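Local coordinates for protein vanadium-dependent haloperoxidase (Zobellia galactanivorans, PDB 4CIT) that binds vanadate and probably catalyses, as a vanadium-dependent iodoperoxidase, the oxidation of iodide by hydrogen peroxide, at residues A[295-300]-A[312-317]; A[139-142]-A[148-151]; A[49-54]-A[128-133]. One frame throughout, in Å; residues are numbered along the deposited sequence. Where two conformers were deposited one is given.

Contact 1 (A[295-300]-A[312-317])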
ATOM      1  N   ILE A 295      -0.916  -9.856  -1.145  1.00  9.40           N
ATOM      2  CA  ILE A 295      -1.832 -10.687  -0.359  1.00  8.90           C
ATOM      3  C   ILE A 295      -3.259 -10.572  -0.882  1.00  9.08           C
ATOM      4  O   ILE A 295      -3.935 -11.633  -0.955  1.00  8.93           O
ATOM      5  CB  ILE A 295      -1.761 -10.306   1.138  1.00  9.00           C
ATOM      6  CG1 ILE A 295      -0.334 -10.604   1.622  1.00  9.40           C
ATOM      7  CG2 ILE A 295      -2.838 -10.955   1.982  1.00  9.47           C
ATOM      8  CD1 ILE A 295      -0.021 -10.162   2.993  1.00 10.94           C
ATOM      9  N   ALA A 296      -3.647  -9.386  -1.343  1.00  9.46           N
ATOM     10  CA  ALA A 296      -4.974  -9.263  -1.951  1.00 10.51           C
ATOM     11  C   ALA A 296      -5.113 -10.136  -3.191  1.00 10.51           C
ATOM     12  O   ALA A 296      -6.134 -10.768  -3.407  1.00  9.34           O
ATOM     13  CB  ALA A 296      -5.249  -7.860  -2.292  1.00 10.00           C
ATOM     14  N   LYS A 297      -4.070 -10.180  -3.988  1.00  9.41           N
ATOM     15  CA  LYS A 297      -4.030 -11.043  -5.158  1.00 10.77           C
ATOM     16  C   LYS A 297      -4.144 -12.532  -4.823  1.00 10.86           C
ATOM     17  O   LYS A 297      -4.918 -13.293  -5.448  1.00 10.82           O
ATOM     18  CB  LYS A 297      -2.732 -10.753  -5.935  1.00 11.73           C
ATOM     19  CG  LYS A 297      -2.529 -11.752  -7.105  1.00 14.09           C
ATOM     20  CD  LYS A 297      -1.256 -11.554  -7.983  1.00 19.56           C
ATOM     21  CE  LYS A 297       0.078 -11.483  -7.210  1.00 23.58           C
ATOM     22  NZ  LYS A 297       1.286 -11.282  -8.115  1.00 23.11           N
ATOM     23  N   ILE A 298      -3.359 -12.977  -3.835  1.00  9.42           N
ATOM     24  CA  ILE A 298      -3.395 -14.338  -3.357  1.00 10.46           C
ATOM     25  C   ILE A 298      -4.798 -14.774  -2.980  1.00  9.81           C
ATOM     26  O   ILE A 298      -5.277 -15.876  -3.410  1.00 10.84           O
ATOM     27  CB  ILE A 298      -2.400 -14.573  -2.193  1.00 11.18           C
ATOM     28  CG1 ILE A 298      -0.999 -14.523  -2.735  1.00 14.88           C
ATOM     29  CG2 ILE A 298      -2.629 -15.941  -1.608  1.00 10.97           C
ATOM     30  CD1 ILE A 298       0.098 -14.397  -1.681  1.00 15.49           C
ATOM     31  N   ALA A 299      -5.508 -13.896  -2.276  1.00  9.63           N
ATOM     32  CA  ALA A 299      -6.856 -14.160  -1.797  1.00  9.25           C
ATOM     33  C   ALA A 299      -7.837 -14.182  -2.963  1.00  9.80           C
ATOM     34  O   ALA A 299      -8.722 -15.019  -3.031  1.00 10.75           O
ATOM     35  CB  ALA A 299      -7.299 -13.110  -0.797  1.00  8.83           C
ATOM     36  N   ALA A 300      -7.723 -13.225  -3.857  1.00  9.87           N
ATOM     37  CA  ALA A 300      -8.582 -13.222  -4.997  1.00 10.66           C
ATOM     38  C   ALA A 300      -8.386 -14.438  -5.909  1.00 11.13           C
ATOM     39  O   ALA A 300      -9.356 -14.959  -6.439  1.00 11.83           O
ATOM     40  CB  ALA A 300      -8.407 -11.970  -5.806  1.00 10.44           C
ATOM     41  N   PHE A 312     -12.947  -4.978  -7.392  1.00 11.49           N
ATOM     42  CA  PHE A 312     -13.540  -4.538  -6.182  1.00 10.42           C
ATOM     43  C   PHE A 312     -12.601  -4.696  -4.995  1.00  9.52           C
ATOM     44  O   PHE A 312     -12.389  -3.739  -4.253  1.00 10.40           O
ATOM     45  CB  PHE A 312     -14.798  -5.348  -5.999  1.00 11.66           C
ATOM     46  CG  PHE A 312     -15.416  -5.297  -4.653  1.00 11.37           C
ATOM     47  CD1 PHE A 312     -16.179  -4.257  -4.260  1.00 13.49           C
ATOM     48  CD2 PHE A 312     -15.337  -6.405  -3.827  1.00 13.08           C
ATOM     49  CE1 PHE A 312     -16.792  -4.257  -2.997  1.00 14.00           C
ATOM     50  CE2 PHE A 312     -15.995  -6.443  -2.622  1.00 14.09           C
ATOM     51  CZ  PHE A 312     -16.678  -5.362  -2.171  1.00 14.01           C
ATOM     52  N   ALA A 313     -12.054  -5.844  -4.825  1.00  9.56           N
ATOM     53  CA  ALA A 313     -11.218  -6.070  -3.719  1.00  9.69           C
ATOM     54  C   ALA A 313      -9.914  -5.204  -3.746  1.00 10.38           C
ATOM     55  O   ALA A 313      -9.486  -4.569  -2.720  1.00  9.63           O
ATOM     56  CB  ALA A 313     -10.868  -7.516  -3.607  1.00 11.14           C
ATOM     57  N   TYR A 314      -9.275  -5.179  -4.931  1.00  9.52           N
ATOM     58  CA  TYR A 314      -8.058  -4.401  -5.058  1.00  9.99           C
ATOM     59  C   TYR A 314      -8.305  -2.904  -4.862  1.00  9.33           C
ATOM     60  O   TYR A 314      -7.477  -2.176  -4.318  1.00  9.93           O
ATOM     61  CB  TYR A 314      -7.360  -4.596  -6.406  1.00 10.30           C
ATOM     62  CG  TYR A 314      -6.921  -5.954  -6.740  1.00 10.07           C
ATOM     63  CD1 TYR A 314      -6.952  -6.975  -5.844  1.00 11.13           C
ATOM     64  CD2 TYR A 314      -6.385  -6.215  -7.975  1.00 11.03           C
ATOM     65  CE1 TYR A 314      -6.479  -8.249  -6.192  1.00 11.36           C
ATOM     66  CE2 TYR A 314      -5.877  -7.465  -8.333  1.00 10.41           C
ATOM     67  CZ  TYR A 314      -5.978  -8.497  -7.421  1.00 11.91           C
ATOM     68  OH  TYR A 314      -5.601  -9.789  -7.771  1.00 11.79           O
ATOM     69  N   THR A 315      -9.457  -2.415  -5.315  1.00  8.41           N
ATOM     70  CA  THR A 315      -9.783  -1.038  -5.172  1.00  8.56           C
ATOM     71  C   THR A 315     -10.073  -0.637  -3.791  1.00  9.66           C
ATOM     72  O   THR A 315      -9.508   0.369  -3.283  1.00  8.89           O
ATOM     73  CB  THR A 315     -10.939  -0.684  -6.132  1.00  8.83           C
ATOM     74  OG1 THR A 315     -10.519  -1.043  -7.469  1.00 10.34           O
ATOM     75  CG2 THR A 315     -11.162   0.809  -6.108  1.00  9.91           C
ATOM     76  N   LYS A 316     -10.878  -1.436  -3.091  1.00  9.72           N
ATOM     77  CA  LYS A 316     -11.173  -1.099  -1.707  1.00 10.10           C
ATOM     78  C   LYS A 316      -9.841  -1.151  -0.860  1.00  9.39           C
ATOM     79  O   LYS A 316      -9.624  -0.245  -0.033  1.00  8.84           O
ATOM     80  CB  LYS A 316     -12.272  -1.998  -1.162  1.00 11.01           C
ATOM     81  CG  LYS A 316     -12.927  -1.452   0.078  1.00 12.86           C
ATOM     82  CD  LYS A 316     -14.020  -2.349   0.667  1.00 14.52           C
ATOM     83  CE  LYS A 316     -15.177  -2.650  -0.214  1.00 15.33           C
ATOM     84  NZ  LYS A 316     -16.374  -3.185   0.547  1.00 16.04           N
ATOM     85  N   ALA A 317      -9.010  -2.117  -1.109  1.00 10.42           N
ATOM     86  CA  ALA A 317      -7.714  -2.284  -0.376  1.00 11.53           C
ATOM     87  C   ALA A 317      -6.728  -1.159  -0.658  1.00 11.45           C
ATOM     88  O   ALA A 317      -6.133  -0.551   0.287  1.00  9.41           O
ATOM     89  CB  ALA A 317      -7.081  -3.629  -0.595  1.00 12.61           C
TER

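Contact 2 (A[139-142]-A[148-151])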
ATOM      1  N   MET A 139      -0.988  -6.180 -29.104  1.00 13.05           N
ATOM      2  CA  MET A 139      -0.719  -6.868 -30.372  1.00 14.26           C
ATOM      3  C   MET A 139      -1.584  -8.101 -30.528  1.00 13.73           C
ATOM      4  O   MET A 139      -2.152  -8.365 -31.613  1.00 15.66           O
ATOM      5  CB  MET A 139       0.827  -7.216 -30.479  1.00 15.98           C
ATOM      6  CG  MET A 139       1.144  -7.922 -31.731  1.00 21.01           C
ATOM      7  SD  MET A 139       2.952  -8.478 -31.687  1.00 26.56           S
ATOM      8  CE  MET A 139       3.597  -6.891 -31.751  1.00 24.85           C
ATOM      9  N   VAL A 140      -1.825  -8.855 -29.442  1.00 13.74           N
ATOM     10  CA  VAL A 140      -2.628 -10.049 -29.537  1.00 15.82           C
ATOM     11  C   VAL A 140      -4.084  -9.636 -29.689  1.00 16.27           C
ATOM     12  O   VAL A 140      -4.850 -10.207 -30.479  1.00 16.23           O
ATOM     13  CB  VAL A 140      -2.491 -10.894 -28.267  1.00 18.78           C
ATOM     14  CG1 VAL A 140      -3.554 -12.018 -28.267  1.00 20.56           C
ATOM     15  CG2 VAL A 140      -1.115 -11.514 -28.262  1.00 21.24           C
ATOM     16  N   TRP A 141      -4.502  -8.627 -28.912  1.00 12.64           N
ATOM     17  CA  TRP A 141      -5.913  -8.242 -28.981  1.00 13.21           C
ATOM     18  C   TRP A 141      -6.285  -7.707 -30.353  1.00 12.20           C
ATOM     19  O   TRP A 141      -7.381  -8.054 -30.871  1.00 14.86           O
ATOM     20  CB  TRP A 141      -6.185  -7.142 -27.938  1.00 13.48           C
ATOM     21  CG  TRP A 141      -6.129  -7.598 -26.531  1.00 14.80           C
ATOM     22  CD1 TRP A 141      -6.264  -8.847 -26.055  1.00 14.65           C
ATOM     23  CD2 TRP A 141      -5.870  -6.732 -25.365  1.00 14.37           C
ATOM     24  NE1 TRP A 141      -6.090  -8.840 -24.648  1.00 18.22           N
ATOM     25  CE2 TRP A 141      -5.864  -7.562 -24.221  1.00 14.96           C
ATOM     26  CE3 TRP A 141      -5.615  -5.375 -25.218  1.00 13.45           C
ATOM     27  CZ2 TRP A 141      -5.683  -7.049 -22.919  1.00 15.18           C
ATOM     28  CZ3 TRP A 141      -5.459  -4.841 -23.894  1.00 14.94           C
ATOM     29  CH2 TRP A 141      -5.471  -5.707 -22.774  1.00 12.94           C
ATOM     30  N   GLU A 142      -5.439  -6.834 -30.873  1.00 13.61           N
ATOM     31  CA  GLU A 142      -5.620  -6.141 -32.157  1.00 16.02           C
ATOM     32  C   GLU A 142      -5.628  -7.187 -33.230  1.00 18.00           C
ATOM     33  O   GLU A 142      -6.430  -7.093 -34.192  1.00 15.97           O
ATOM     34  CB  GLU A 142      -4.543  -5.102 -32.496  1.00 20.35           C
ATOM     35  CG  GLU A 142      -4.922  -4.229 -33.682  1.00 26.71           C
ATOM     36  CD  GLU A 142      -3.794  -3.326 -34.167  1.00 39.85           C
ATOM     37  OE1 GLU A 142      -2.868  -2.993 -33.384  1.00 48.74           O
ATOM     38  OE2 GLU A 142      -3.844  -2.907 -35.339  1.00 52.22           O
ATOM     39  N   LEU A 148     -13.187  -4.439 -32.150  1.00 16.37           N
ATOM     40  CA  LEU A 148     -13.474  -4.521 -30.745  1.00 14.63           C
ATOM     41  C   LEU A 148     -12.310  -3.889 -29.930  1.00 13.65           C
ATOM     42  O   LEU A 148     -12.557  -3.178 -28.916  1.00 12.79           O
ATOM     43  CB  LEU A 148     -13.667  -5.951 -30.337  1.00 15.69           C
ATOM     44  CG  LEU A 148     -13.995  -6.149 -28.861  1.00 16.23           C
ATOM     45  CD1 LEU A 148     -15.293  -5.447 -28.487  1.00 17.04           C
ATOM     46  CD2 LEU A 148     -14.065  -7.645 -28.560  1.00 17.50           C
ATOM     47  N   PHE A 149     -11.085  -4.191 -30.309  1.00 13.20           N
ATOM     48  CA  PHE A 149      -9.907  -3.654 -29.638  1.00 13.90           C
ATOM     49  C   PHE A 149      -9.854  -2.156 -29.730  1.00 15.08           C
ATOM     50  O   PHE A 149      -9.758  -1.482 -28.704  1.00 12.85           O
ATOM     51  CB  PHE A 149      -8.616  -4.246 -30.197  1.00 14.08           C
ATOM     52  CG  PHE A 149      -7.374  -3.460 -29.854  1.00 13.56           C
ATOM     53  CD1 PHE A 149      -6.891  -3.463 -28.533  1.00 15.12           C
ATOM     54  CD2 PHE A 149      -6.704  -2.669 -30.789  1.00 16.61           C
ATOM     55  CE1 PHE A 149      -5.747  -2.735 -28.207  1.00 16.00           C
ATOM     56  CE2 PHE A 149      -5.614  -1.866 -30.415  1.00 16.22           C
ATOM     57  CZ  PHE A 149      -5.120  -1.974 -29.153  1.00 15.34           C
ATOM     58  N   SER A 150     -10.029  -1.616 -30.935  1.00 13.04           N
ATOM     59  CA  SER A 150      -9.992  -0.195 -31.130  1.00 15.25           C
ATOM     60  C   SER A 150     -11.044   0.587 -30.278  1.00 13.23           C
ATOM     61  O   SER A 150     -10.729   1.632 -29.606  1.00 12.54           O
ATOM     62  CB  SER A 150     -10.235   0.140 -32.626  1.00 18.19           C
ATOM     63  OG  SER A 150     -10.082   1.556 -32.736  1.00 23.05           O
ATOM     64  N   ASP A 151     -12.286   0.095 -30.305  1.00 13.65           N
ATOM     65  CA  ASP A 151     -13.410   0.784 -29.633  1.00 14.09           C
ATOM     66  C   ASP A 151     -13.221   0.676 -28.139  1.00 12.26           C
ATOM     67  O   ASP A 151     -13.466   1.636 -27.392  1.00 12.24           O
ATOM     68  CB  ASP A 151     -14.762   0.181 -30.017  1.00 15.33           C
ATOM     69  CG  ASP A 151     -15.152   0.523 -31.521  1.00 18.56           C
ATOM     70  OD1 ASP A 151     -14.636   1.500 -32.046  1.00 22.23           O
ATOM     71  OD2 ASP A 151     -15.943  -0.190 -32.077  1.00 21.10           O
TER

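Contact 3 (A[49-54]-A[128-133])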
ATOM      1  N   THR A  49       4.708  -2.809  -9.967  1.00 13.13           N
ATOM      2  CA  THR A  49       5.462  -3.168  -8.790  1.00 15.48           C
ATOM      3  C   THR A  49       6.961  -3.235  -9.086  1.00 16.39           C
ATOM      4  O   THR A  49       7.850  -2.646  -8.338  1.00 17.30           O
ATOM      5  CB  THR A  49       4.904  -4.443  -8.104  1.00 15.70           C
ATOM      6  OG1 THR A  49       3.579  -4.183  -7.606  1.00 17.14           O
ATOM      7  CG2 THR A  49       5.702  -4.806  -6.921  1.00 17.78           C
ATOM      8  N   GLU A  50       7.274  -3.951 -10.129  1.00 15.12           N
ATOM      9  CA  GLU A  50       8.682  -4.106 -10.548  1.00 17.34           C
ATOM     10  C   GLU A  50       9.312  -2.772 -10.934  1.00 15.96           C
ATOM     11  O   GLU A  50      10.431  -2.453 -10.497  1.00 17.02           O
ATOM     12  CB  GLU A  50       8.772  -5.056 -11.732  1.00 19.80           C
ATOM     13  CG  GLU A  50       8.390  -6.466 -11.393  1.00 25.64           C
ATOM     14  CD  GLU A  50       7.926  -7.266 -12.635  1.00 33.63           C
ATOM     15  OE1 GLU A  50       8.034  -6.772 -13.777  1.00 43.54           O
ATOM     16  OE2 GLU A  50       7.413  -8.399 -12.474  1.00 44.19           O
ATOM     17  N   ILE A  51       8.553  -1.939 -11.630  1.00 13.60           N
ATOM     18  CA  ILE A  51       9.049  -0.649 -12.044  1.00 13.37           C
ATOM     19  C   ILE A  51       9.307   0.271 -10.844  1.00 15.21           C
ATOM     20  O   ILE A  51      10.287   1.028 -10.814  1.00 15.48           O
ATOM     21  CB  ILE A  51       8.104   0.017 -13.047  1.00 14.57           C
ATOM     22  CG1 ILE A  51       7.956  -0.925 -14.271  1.00 16.04           C
ATOM     23  CG2 ILE A  51       8.567   1.468 -13.359  1.00 14.34           C
ATOM     24  CD1 ILE A  51       6.937  -0.383 -15.300  1.00 16.86           C
ATOM     25  N   MET A  52       8.408   0.214  -9.863  0.80 15.53           N
ATOM     26  CA  MET A  52       8.557   0.941  -8.611  0.80 17.86           C
ATOM     27  C   MET A  52       9.849   0.707  -7.886  0.80 18.35           C
ATOM     28  O   MET A  52      10.451   1.669  -7.380  0.80 22.36           O
ATOM     29  CB  MET A  52       7.360   0.637  -7.656  0.80 18.03           C
ATOM     30  CG  MET A  52       6.203   1.595  -7.913  0.80 19.50           C
ATOM     31  SD  MET A  52       4.949   1.351  -6.552  0.80 24.69           S
ATOM     32  CE  MET A  52       4.876  -0.354  -6.347  0.80 19.79           C
ATOM     33  N   ILE A  53      10.243  -0.540  -7.850  1.00 18.54           N
ATOM     34  CA  ILE A  53      11.532  -0.948  -7.297  1.00 23.89           C
ATOM     35  C   ILE A  53      12.642  -0.291  -8.087  1.00 23.07           C
ATOM     36  O   ILE A  53      13.489   0.462  -7.544  1.00 21.26           O
ATOM     37  CB  ILE A  53      11.768  -2.424  -7.374  1.00 27.08           C
ATOM     38  CG1 ILE A  53      10.706  -3.194  -6.577  1.00 31.44           C
ATOM     39  CG2 ILE A  53      13.161  -2.749  -6.806  1.00 32.77           C
ATOM     40  CD1 ILE A  53      10.818  -4.690  -6.797  1.00 31.34           C
ATOM     41  N   HIS A  54      12.596  -0.497  -9.397  1.00 18.91           N
ATOM     42  CA  HIS A  54      13.592   0.124 -10.253  1.00 20.48           C
ATOM     43  C   HIS A  54      13.720   1.660 -10.103  1.00 20.77           C
ATOM     44  O   HIS A  54      14.875   2.197 -10.066  1.00 16.60           O
ATOM     45  CB  HIS A  54      13.363  -0.288 -11.739  1.00 20.34           C
ATOM     46  CG  HIS A  54      14.331   0.358 -12.648  1.00 23.74           C
ATOM     47  ND1 HIS A  54      15.650  -0.046 -12.732  1.00 29.20           N
ATOM     48  CD2 HIS A  54      14.226   1.464 -13.421  1.00 27.28           C
ATOM     49  CE1 HIS A  54      16.293   0.731 -13.583  1.00 28.65           C
ATOM     50  NE2 HIS A  54      15.455   1.653 -14.018  1.00 28.55           N
ATOM     51  N   ASP A 128       8.528   3.339 -20.472  1.00 18.08           N
ATOM     52  CA  ASP A 128       8.816   2.334 -21.478  1.00 19.58           C
ATOM     53  C   ASP A 128       8.614   0.901 -20.998  1.00 18.83           C
ATOM     54  O   ASP A 128       8.293  -0.014 -21.793  1.00 15.84           O
ATOM     55  CB  ASP A 128      10.205   2.557 -22.094  1.00 24.78           C
ATOM     56  CG  ASP A 128      11.332   2.282 -21.139  1.00 32.49           C
ATOM     57  OD1 ASP A 128      11.237   2.541 -19.918  1.00 29.35           O
ATOM     58  OD2 ASP A 128      12.384   1.880 -21.658  1.00 44.15           O
ATOM     59  N   ARG A 129       8.798   0.692 -19.698  1.00 16.32           N
ATOM     60  CA  ARG A 129       8.596  -0.610 -19.113  1.00 15.69           C
ATOM     61  C   ARG A 129       7.151  -0.974 -18.923  1.00 14.67           C
ATOM     62  O   ARG A 129       6.862  -2.125 -18.866  1.00 18.12           O
ATOM     63  CB  ARG A 129       9.360  -0.765 -17.794  1.00 18.78           C
ATOM     64  CG  ARG A 129      10.860  -0.490 -18.000  1.00 20.36           C
ATOM     65  CD  ARG A 129      11.638  -0.652 -16.686  1.00 22.15           C
ATOM     66  NE  ARG A 129      13.084  -0.518 -16.904  1.00 24.31           N
ATOM     67  CZ  ARG A 129      14.020  -1.205 -16.216  1.00 25.67           C
ATOM     68  NH1 ARG A 129      13.711  -2.029 -15.216  1.00 26.92           N
ATOM     69  NH2 ARG A 129      15.289  -1.059 -16.552  1.00 29.21           N
ATOM     70  N   MET A 130       6.261  -0.004 -18.753  0.80 14.99           N
ATOM     71  CA  MET A 130       4.791  -0.317 -18.855  0.80 15.30           C
ATOM     72  C   MET A 130       4.389  -0.442 -20.302  0.80 15.83           C
ATOM     73  O   MET A 130       3.576  -1.289 -20.633  0.80 15.25           O
ATOM     74  CB  MET A 130       3.908   0.717 -18.213  0.80 14.03           C
ATOM     75  CG  MET A 130       3.819   0.748 -16.705  0.80 15.93           C
ATOM     76  SD  MET A 130       3.129  -0.697 -15.893  0.80 12.12           S
ATOM     77  CE  MET A 130       1.704  -1.016 -16.943  0.80 11.67           C
ATOM     78  N   GLU A 131       4.916   0.429 -21.155  1.00 14.70           N
ATOM     79  CA  GLU A 131       4.527   0.390 -22.553  1.00 16.97           C
ATOM     80  C   GLU A 131       4.853  -0.976 -23.177  1.00 16.59           C
ATOM     81  O   GLU A 131       4.147  -1.415 -24.056  1.00 15.22           O
ATOM     82  CB  GLU A 131       5.199   1.513 -23.333  1.00 18.66           C
ATOM     83  CG  GLU A 131       4.633   2.870 -22.980  1.00 20.60           C
ATOM     84  CD  GLU A 131       5.524   4.030 -23.475  1.00 23.57           C
ATOM     85  OE1 GLU A 131       6.712   3.829 -23.876  1.00 26.08           O
ATOM     86  OE2 GLU A 131       5.041   5.127 -23.433  1.00 27.86           O
ATOM     87  N   SER A 132       5.941  -1.647 -22.757  1.00 15.07           N
ATOM     88  CA  SER A 132       6.273  -2.953 -23.302  1.00 17.10           C
ATOM     89  C   SER A 132       5.221  -3.987 -22.957  1.00 16.92           C
ATOM     90  O   SER A 132       4.842  -4.815 -23.818  1.00 15.62           O
ATOM     91  CB  SER A 132       7.710  -3.470 -22.920  1.00 19.46           C
ATOM     92  OG  SER A 132       7.739  -3.430 -21.504  1.00 23.93           O
ATOM     93  N   LEU A 133       4.710  -3.947 -21.735  1.00 15.16           N
ATOM     94  CA  LEU A 133       3.715  -4.917 -21.302  1.00 15.07           C
ATOM     95  C   LEU A 133       2.419  -4.626 -22.099  1.00 13.81           C
ATOM     96  O   LEU A 133       1.808  -5.536 -22.676  1.00 13.75           O
ATOM     97  CB  LEU A 133       3.358  -4.722 -19.835  1.00 15.74           C
ATOM     98  CG  LEU A 133       2.122  -5.524 -19.350  1.00 17.01           C
ATOM     99  CD1 LEU A 133       2.416  -6.992 -19.424  1.00 22.95           C
ATOM    100  CD2 LEU A 133       1.708  -5.130 -17.938  1.00 18.96           C
TER

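Contact 1 (A[295-300]-A[312-317])
Tyr314 reaches across from 312-317 to the backbone of 295-300, meeting Ala296, Lys297 and Ala300. Its CG stands anti to the carbonyl carbon (chi1 -60°), which carries the ring over from a CB that does not itself point at the other helix. Along the ring, CD1 comes first and lies 4.0 Å from Ala296 CB. Next is CE1, 3.8 Å from Ala296 O; this oxygen sits at the edge of the ring, in its plane, while also accepting the helical bond from Ala300 N. CZ is 3.9 Å from Lys297 CA. The two segments belong to helices 288-302 and 307-335, joined by a short link into an antiparallel helical hairpin: the local axes run at 156° and approach to 10.0 Å. The spacing is ordinary for packed helices: small residues face each other, Ala296 and Ala300 toward Ala313 and Ala317, and the Tyr314 ring fills one side of the interface. Tyr314 OH closes the path, 3.3 Å from Lys297 CA and 3.5 Å from Lys297 CB. Ala300 CB is a further neighbour, 4.1 Å from Tyr314 OH. The polar partner of this hydroxyl lies on helix 38-55, where Asp42 OD1 is hydrogen-bonded to it; a weak bond joins it to Arg301 NH1. The Lys297 chain passes the hydroxyl with CG anti to the backbone N (chi1 173°), bends at chi3, and leads NZ away to a salt bridge with Asp46.

Contact 2 (A[139-142]-A[148-151])
Phe149 loses the most surface in this contact, its ring lying against Trp141 and Glu142, two neighbours in sequence on the other segment. CG of Phe149 is anti to the backbone N (chi1 163°), an orientation that sends the ring across to the backbone of 139-142, where Glu142 N lies over one of its faces, 4.0 Å from Phe149 CG. The first two carbons of the Glu142 side chain lie over the CD2 side of that same face, CB and CG each 3.7 Å from Phe149 CD2. Beyond CG the glutamate stays extended, and its carboxylate is nearly parallel to the phenyl plane (5°), with OE1 4.2 Å from Phe149 CE2. Toward the CD1 side, Trp141 CB comes obliquely to 3.8 Å from Phe149 CD1. The indole itself joins through its rim, Trp141 CE3 standing 4.0 Å from Phe149 CE1, which lies at the edge of the indole close to its plane; the two side chains cross at about a right angle. The contact lies inside the corner between two consecutive helices, 128-144 and 146-167, with Asn145 OD1 at the turn accepting a bond from Leu148 N. Tyr138 adds an edge-to-face ring contact to Phe149. Carbon-to-carbon approaches carry most of the interface, which implies cohesion by dispersion and apolar burial, the glutamate contributing its methylenes while its charged end belongs to an exposed residue.

Contact 3 (A[49-54]-A[128-133])
This is an antiparallel helix-helix contact in the mainly alpha-helical fold of the vanadium-dependent haloperoxidases, with an apolar wedge on its buried side and a guanidinium-imidazole stack at its exposed margin. It brings helix 38-55 against the first turns of helix 128-144, parts of the chain 74 residues apart. The axes of the two short segments are inclined at 161° and come within 10.4 Å, and the closest CA pair, Ile51 with Arg129, marks the register. Ile51 supplies the wedge. Its CB points at the other helix, and CG1, anti to the carbonyl carbon (chi1 -58°), extends the side chain so that CD1 drives into the opposing backbone. There CD1 is 3.5 Å from Arg129 CB and equally 3.5 Å from Met130 N. Met130 CG also lies beside this methyl, although the methionine was modelled in two conformers and the detail is less certain. Ile124 covers Ile51 further, and Lys121 and Met117 of helix 108-123 lie against Met130. At the rim the arginine continues outward from the CB that Ile51 touches: its chain is extended from CG to NE, which lifts the guanidinium up to His54. The guanidinium lies flat on the imidazole, with centres 3.8 Å apart and planes at 15°, although the two side chains as wholes cross at about a right angle. A positive group so close to the imidazole would be expected to disfavour its protonation. Arg129 also serves helix 38-55 through its backbone, its O accepting from Arg47 NH1. Both terminal nitrogens take part in the stack: Arg129 NH1 sits over one face of the imidazole, offset toward the rim and 3.6 Å from His54 CG, while Arg129 NH2 is 3.6 Å from His54 CE1.

Overall arrangement
Helix 128-144 carries two of the contacts: its beginning packs in contact 3 and its end in contact 2, whose centres are 22 Å apart and whose nearest atoms are about 7 Å apart. Helix 38-55 similarly links contacts 3 and 1, giving segment 49-54 to the former and Asp42 and Asp46 to the polar tips of the latter; here the centres are 21 Å apart. Contacts 1 and 2 are farthest separated, with centres 27 Å apart. No vanadate-binding residue falls within the three contacts, but helix 307-335, used by contact 1, continues to Lys332 of the vanadate pocket, and Phe312 meets Tyr84 of the sodium site.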